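Local structure of microcin B17-processing protein McbD (Escherichia coli str. K-12 substr. MG1655, 6GRH) at residues Gln172-Tyr177 / Lys391-Pro396; Tyr277-Ile282 / His289-Asn294. The protein is necessary for converting the inactive precursor of the antibiotic peptide microcin B17 into its active form and belongs to the YcaO cyclodehydratase family. The protein carries 1 engineered substitution. One frame throughout, in Å; residues are numbered along the deposited sequence. Where two conformers were deposited one is given.

The two contacts illustrate how packing changes from the interior of a fold to its margin. Interaction 1 is a buried apolar contact that sets the C-terminal tail against helix 157-180, with leucine, valine and phenylalanine meeting without any hydrogen bond between the segments. Interaction 2 is partly buried and local, joining a loop to the short helix that follows it through Ile282 and a methionine seen in two conformers, with a carboxylate at its exposed border. Their centres lie about 19 Å apart, yet they touch: the tail of 391-396 meets segment 289-294, where His289 probably hydrogen-bonds to the Met392 carbonyl and Phe290 packs on Pro396.

Interaction 1 of 2, residues Gln172-Tyr177 / Lys391-Pro396; sequences QSLLLY and KMVPFP
Leu174, pointing out from helix 157-180, meets Val393 and Phe395 of the C-terminal tail, a small example of how an irregular chain end can be anchored by a few apolar side chains. At the start of the tail the backbone makes the connection: the carbonyl of Lys391 accepts a hydrogen bond from Trp178, further along the same helix. Val393 is the first tail residue to touch Leu174. Its CG2 lies 4.0 Å from Leu174 CD1 and 4.1 Å from Leu174 CG, so one methyl branch leans against the fork of the leucine. Pro394 does not reach Leu174, but it is the centre of an inverse gamma turn, closed by a weak hydrogen bond of 2.9 Å from Phe395 N to Val393 O. On either side of this turn, Val393 and Phe395 both direct their CB atoms at the helix. The phenylalanine then receives the other methyl: Leu174 CD2 sits over one ring face, 3.6 Å from Phe395 CG, in a CH-pi contact 3.8 Å from the ring centroid and 22° off the normal. Leu174 carries its fork out to the tail with chi1 near 175°, and chi2 of 65° turns CD1 to the valine and CD2 to the phenylalanine. Pro396 CD lies over the opposite face of the Phe395 ring, enclosing it between leucine and proline, while Thr243 and Leu245 of strand 241-248 also touch the phenylalanine. The C terminus, with Pro394 and Pro396, is thus folded back into the body of the domain, consistent with the proline-rich C termini of azoline-forming YcaO cyclodehydratases.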
loop_
_atom_site.group_PDB
_atom_site.type_symbol
_atom_site.label_atom_id
_atom_site.label_comp_id
_atom_site.label_asym_id
_atom_site.label_seq_id
_atom_site.Cartn_x
_atom_site.Cartn_y
_atom_site.Cartn_z
ATOM N N GLN E 172 3.790 22.053 48.452
ATOM C CA GLN E 172 4.122 22.545 49.795
ATOM C C GLN E 172 5.307 23.496 49.713
ATOM O O GLN E 172 5.275 24.576 50.335
ATOM C CB GLN E 172 4.389 21.418 50.793
ATOM C CG GLN E 172 3.225 20.453 50.999
ATOM C CD GLN E 172 1.976 21.105 51.531
ATOM O OE1 GLN E 172 2.038 22.013 52.391
ATOM N NE2 GLN E 172 0.826 20.630 51.060
ATOM N N SER E 173 6.317 23.135 48.916
ATOM C CA SER E 173 7.467 24.024 48.663
ATOM C C SER E 173 7.051 25.347 48.036
ATOM O O SER E 173 7.545 26.396 48.415
ATOM C CB SER E 173 8.535 23.362 47.781
ATOM O OG SER E 173 9.104 22.232 48.443
ATOM N N LEU E 174 6.135 25.294 47.093
ATOM C CA LEU E 174 5.690 26.490 46.387
ATOM C C LEU E 174 4.915 27.444 47.299
ATOM O O LEU E 174 5.096 28.659 47.205
ATOM C CB LEU E 174 4.808 26.094 45.208
ATOM C CG LEU E 174 4.142 27.227 44.417
ATOM C CD1 LEU E 174 5.159 28.116 43.706
ATOM C CD2 LEU E 174 3.137 26.658 43.438
ATOM N N LEU E 175 4.024 26.894 48.125
ATOM C CA LEU E 175 3.258 27.701 49.079
ATOM C C LEU E 175 4.133 28.382 50.119
ATOM O O LEU E 175 3.917 29.550 50.421
ATOM C CB LEU E 175 2.184 26.875 49.779
ATOM C CG LEU E 175 1.014 26.488 48.880
ATOM C CD1 LEU E 175 0.275 25.273 49.433
ATOM C CD2 LEU E 175 0.065 27.656 48.682
ATOM N N LEU E 176 5.117 27.670 50.660
ATOM C CA LEU E 176 6.052 28.288 51.602
ATOM C C LEU E 176 6.855 29.416 50.936
ATOM O O LEU E 176 7.004 30.499 51.511
ATOM C CB LEU E 176 6.991 27.261 52.229
ATOM C CG LEU E 176 7.699 27.851 53.452
ATOM C CD1 LEU E 176 6.695 28.101 54.570
ATOM C CD2 LEU E 176 8.828 26.957 53.939
ATOM N N TYR E 177 7.337 29.163 49.720
ATOM C CA TYR E 177 8.026 30.191 48.912
ATOM C C TYR E 177 7.125 31.395 48.626
ATOM O O TYR E 177 7.540 32.548 48.809
ATOM C CB TYR E 177 8.498 29.613 47.586
ATOM C CG TYR E 177 8.972 30.651 46.593
ATOM C CD1 TYR E 177 10.163 31.330 46.789
ATOM C CD2 TYR E 177 8.236 30.948 45.472
ATOM C CE1 TYR E 177 10.612 32.281 45.886
ATOM C CE2 TYR E 177 8.665 31.896 44.562
ATOM C CZ TYR E 177 9.853 32.554 44.766
ATOM O OH TYR E 177 10.276 33.483 43.859
ATOM N N LYS E 391 -3.844 35.941 49.015
ATOM C CA LYS E 391 -3.801 35.971 47.552
ATOM C C LYS E 391 -3.358 34.620 47.027
ATOM O O LYS E 391 -2.400 34.042 47.536
ATOM C CB LYS E 391 -2.790 36.995 47.062
ATOM C CG LYS E 391 -3.308 38.393 46.796
ATOM C CD LYS E 391 -2.268 39.211 46.021
ATOM C CE LYS E 391 -2.112 38.725 44.577
ATOM N NZ LYS E 391 -1.303 39.640 43.716
ATOM N N MET E 392 -3.999 34.129 45.978
ATOM C CA MET E 392 -3.544 32.872 45.412
ATOM C C MET E 392 -2.231 33.051 44.640
ATOM O O MET E 392 -2.074 33.991 43.873
ATOM C CB MET E 392 -4.593 32.243 44.524
ATOM C CG MET E 392 -4.105 30.919 44.001
ATOM S SD MET E 392 -5.408 29.875 43.414
ATOM C CE MET E 392 -4.381 28.541 42.782
ATOM N N VAL E 393 -1.295 32.136 44.879
ATOM C CA VAL E 393 -0.029 32.041 44.120
ATOM C C VAL E 393 -0.288 32.049 42.592
ATOM O O VAL E 393 -1.233 31.404 42.152
ATOM C CB VAL E 393 0.774 30.769 44.547
ATOM C CG1 VAL E 393 0.050 29.489 44.174
ATOM C CG2 VAL E 393 2.199 30.776 43.981
ATOM N N PRO E 394 0.517 32.806 41.801
ATOM C CA PRO E 394 0.334 32.880 40.342
ATOM C C PRO E 394 0.929 31.655 39.595
ATOM O O PRO E 394 1.917 31.749 38.845
ATOM C CB PRO E 394 1.018 34.203 39.976
ATOM C CG PRO E 394 2.118 34.331 40.981
ATOM C CD PRO E 394 1.544 33.769 42.254
ATOM N N PHE E 395 0.284 30.514 39.815
ATOM C CA PHE E 395 0.743 29.218 39.342
ATOM C C PHE E 395 -0.517 28.476 38.902
ATOM O O PHE E 395 -1.532 28.605 39.582
ATOM C CB PHE E 395 1.439 28.483 40.490
ATOM C CG PHE E 395 2.133 27.220 40.073
ATOM C CD1 PHE E 395 1.493 25.998 40.182
ATOM C CD2 PHE E 395 3.436 27.252 39.581
ATOM C CE1 PHE E 395 2.116 24.823 39.791
ATOM C CE2 PHE E 395 4.070 26.081 39.183
ATOM C CZ PHE E 395 3.397 24.863 39.284
ATOM N N PRO E 396 -0.479 27.732 37.766
ATOM C CA PRO E 396 -1.688 27.001 37.308
ATOM C C PRO E 396 -2.041 25.742 38.133
ATOM O O PRO E 396 -3.192 25.251 38.112
ATOM C CB PRO E 396 -1.343 26.591 35.869
ATOM C CG PRO E 396 0.127 26.737 35.718
ATOM C CD PRO E 396 0.683 27.485 36.887
ATOM O OXT PRO E 396 -1.175 25.177 38.834
#

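Interaction 2 of 2, residues Tyr277-Ile282 / His289-Asn294; sequences YTDDDI and HFMSCN
Met291 and Ile282 meet across a helix-loop-helix corner, in which the loop after helix 251-275 makes a short 3-10 turn at 279-281 and folds back toward helix 285-292. The contact is small and rests mainly on one methyl group. In the conformer described, Met291 extends from its helix with CG anti to the backbone N and then bends at its last torsion (chi3 -52°), which brings CE to 4.0 Å from Ile282 CD1 and 4.1 Å from Ile282 CG1. Two conformers of the methionine were modelled, so the fit is certain for only one of them. Ile282 offers the outer end of its longer branch, whose CG1 lies anti to the carbonyl carbon; the two side chains run at a slant to one another. Both also rest on Phe272 of helix 251-275, so the pair packs against the last turns of that helix. Asp279 borders the methionine, its OD1 4.3 Å from Met291 SD, a distance that implies no more than loose proximity. The 3-10 turn is held from within: Ile282 N binds Asp279 O at 3.0 Å, and the carboxylate of Asp281 reaches back so that its OD2 accepts from Thr278 N, 40° out of the carboxylate plane. The loop also faces the rest of the assembly, for the OH of Tyr277 bonds to Glu10 of McbC and the carbonyl of Asp280 to Arg209 of McbB. In segment 289-294 the carbonyl oxygen of His289 takes two donors, Ser292 OG at 2.9 Å and Cys293 N at 3.2 Å.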
loop_
_atom_site.group_PDB
_atom_site.type_symbol
_atom_site.label_atom_id
_atom_site.label_comp_id
_atom_site.label_asym_id
_atom_site.label_seq_id
_atom_site.Cartn_x
_atom_site.Cartn_y
_atom_site.Cartn_z
ATOM N N TYR E 277 -10.215 32.028 21.706
ATOM C CA TYR E 277 -11.222 31.381 22.556
ATOM C C TYR E 277 -11.715 32.356 23.640
ATOM O O TYR E 277 -10.933 33.142 24.180
ATOM C CB TYR E 277 -10.649 30.117 23.199
ATOM C CG TYR E 277 -10.321 29.026 22.198
ATOM C CD1 TYR E 277 -11.323 28.210 21.661
ATOM C CD2 TYR E 277 -9.005 28.819 21.773
ATOM C CE1 TYR E 277 -11.017 27.214 20.735
ATOM C CE2 TYR E 277 -8.687 27.833 20.853
ATOM C CZ TYR E 277 -9.687 27.028 20.337
ATOM O OH TYR E 277 -9.342 26.052 19.420
ATOM N N THR E 278 -13.009 32.298 23.947
ATOM C CA THR E 278 -13.630 33.240 24.888
ATOM C C THR E 278 -13.406 32.776 26.321
ATOM O O THR E 278 -12.977 31.640 26.568
ATOM C CB THR E 278 -15.152 33.356 24.658
ATOM O OG1 THR E 278 -15.777 32.095 24.922
ATOM C CG2 THR E 278 -15.456 33.757 23.226
ATOM N N ASP E 279 -13.735 33.656 27.260
ATOM C CA ASP E 279 -13.696 33.320 28.683
ATOM C C ASP E 279 -14.734 32.267 29.091
ATOM O O ASP E 279 -14.505 31.535 30.058
ATOM C CB ASP E 279 -13.833 34.581 29.557
ATOM C CG ASP E 279 -12.488 35.275 29.810
ATOM O OD1 ASP E 279 -11.441 34.810 29.301
ATOM O OD2 ASP E 279 -12.481 36.289 30.539
ATOM N N ASP E 280 -15.841 32.159 28.348
ATOM C CA ASP E 280 -16.804 31.087 28.603
ATOM C C ASP E 280 -16.242 29.675 28.321
ATOM O O ASP E 280 -16.818 28.680 28.764
ATOM C CB ASP E 280 -18.097 31.304 27.818
ATOM C CG ASP E 280 -19.206 30.355 28.265
ATOM O OD1 ASP E 280 -19.671 30.471 29.428
ATOM O OD2 ASP E 280 -19.580 29.467 27.474
ATOM N N ASP E 281 -15.131 29.591 27.586
ATOM C CA ASP E 281 -14.442 28.322 27.354
ATOM C C ASP E 281 -13.584 27.901 28.538
ATOM O O ASP E 281 -13.194 26.747 28.616
ATOM C CB ASP E 281 -13.569 28.400 26.099
ATOM C CG ASP E 281 -14.369 28.731 24.857
ATOM O OD1 ASP E 281 -15.504 28.250 24.761
ATOM O OD2 ASP E 281 -13.878 29.490 23.993
ATOM N N ILE E 282 -13.270 28.834 29.435
ATOM C CA ILE E 282 -12.514 28.521 30.642
ATOM C C ILE E 282 -13.500 28.143 31.732
ATOM O O ILE E 282 -14.302 28.983 32.148
ATOM C CB ILE E 282 -11.645 29.709 31.100
ATOM C CG1 ILE E 282 -10.643 30.101 30.002
ATOM C CG2 ILE E 282 -10.901 29.364 32.392
ATOM C CD1 ILE E 282 -9.710 28.967 29.578
ATOM N N HIS E 289 -7.695 32.129 37.069
ATOM C CA HIS E 289 -6.772 32.928 37.881
ATOM C C HIS E 289 -5.382 33.016 37.213
ATOM O O HIS E 289 -4.806 34.097 37.102
ATOM C CB HIS E 289 -6.650 32.354 39.299
ATOM C CG HIS E 289 -5.627 33.050 40.143
ATOM N ND1 HIS E 289 -5.836 34.307 40.668
ATOM C CD2 HIS E 289 -4.375 32.686 40.522
ATOM C CE1 HIS E 289 -4.764 34.681 41.348
ATOM N NE2 HIS E 289 -3.870 33.712 41.287
ATOM N N PHE E 290 -4.865 31.890 36.738
ATOM C CA PHE E 290 -3.546 31.909 36.084
ATOM C C PHE E 290 -3.516 32.838 34.876
ATOM O O PHE E 290 -2.547 33.561 34.688
ATOM C CB PHE E 290 -3.106 30.514 35.637
ATOM C CG PHE E 290 -1.685 30.466 35.139
ATOM C CD1 PHE E 290 -0.627 30.833 35.983
ATOM C CD2 PHE E 290 -1.389 30.047 33.847
ATOM C CE1 PHE E 290 0.688 30.780 35.548
ATOM C CE2 PHE E 290 -0.064 29.983 33.409
ATOM C CZ PHE E 290 0.972 30.353 34.260
ATOM N N MET E 291 -4.580 32.808 34.061
ATOM C CA MET E 291 -4.690 33.686 32.891
ATOM C C MET E 291 -4.666 35.162 33.260
ATOM O O MET E 291 -4.023 35.944 32.571
ATOM C CB MET E 291 -5.947 33.392 32.059
ATOM C CG MET E 291 -5.969 34.162 30.740
ATOM S SD MET E 291 -7.285 33.713 29.577
ATOM C CE MET E 291 -7.066 31.943 29.483
ATOM N N SER E 292 -5.327 35.536 34.355
ATOM C CA SER E 292 -5.303 36.936 34.826
ATOM C C SER E 292 -3.928 37.351 35.396
ATOM O O SER E 292 -3.662 38.542 35.549
ATOM C CB SER E 292 -6.392 37.181 35.860
ATOM O OG SER E 292 -5.996 36.701 37.134
ATOM N N CYS E 293 -3.082 36.373 35.733
ATOM C CA CYS E 293 -1.676 36.624 36.131
ATOM C C CYS E 293 -0.669 36.733 34.968
ATOM O O CYS E 293 0.537 36.942 35.206
ATOM C CB CYS E 293 -1.205 35.523 37.096
ATOM S SG CYS E 293 -2.085 35.482 38.667
ATOM N N ASN E 294 -1.136 36.579 33.726
ATOM C CA ASN E 294 -0.287 36.708 32.524
ATOM C C ASN E 294 0.063 38.173 32.286
ATOM O O ASN E 294 -0.480 38.831 31.397
ATOM C CB ASN E 294 -0.973 36.083 31.276
ATOM C CG ASN E 294 -0.148 36.235 30.004
ATOM O OD1 ASN E 294 1.079 36.291 30.044
ATOM N ND2 ASN E 294 -0.820 36.313 28.877
#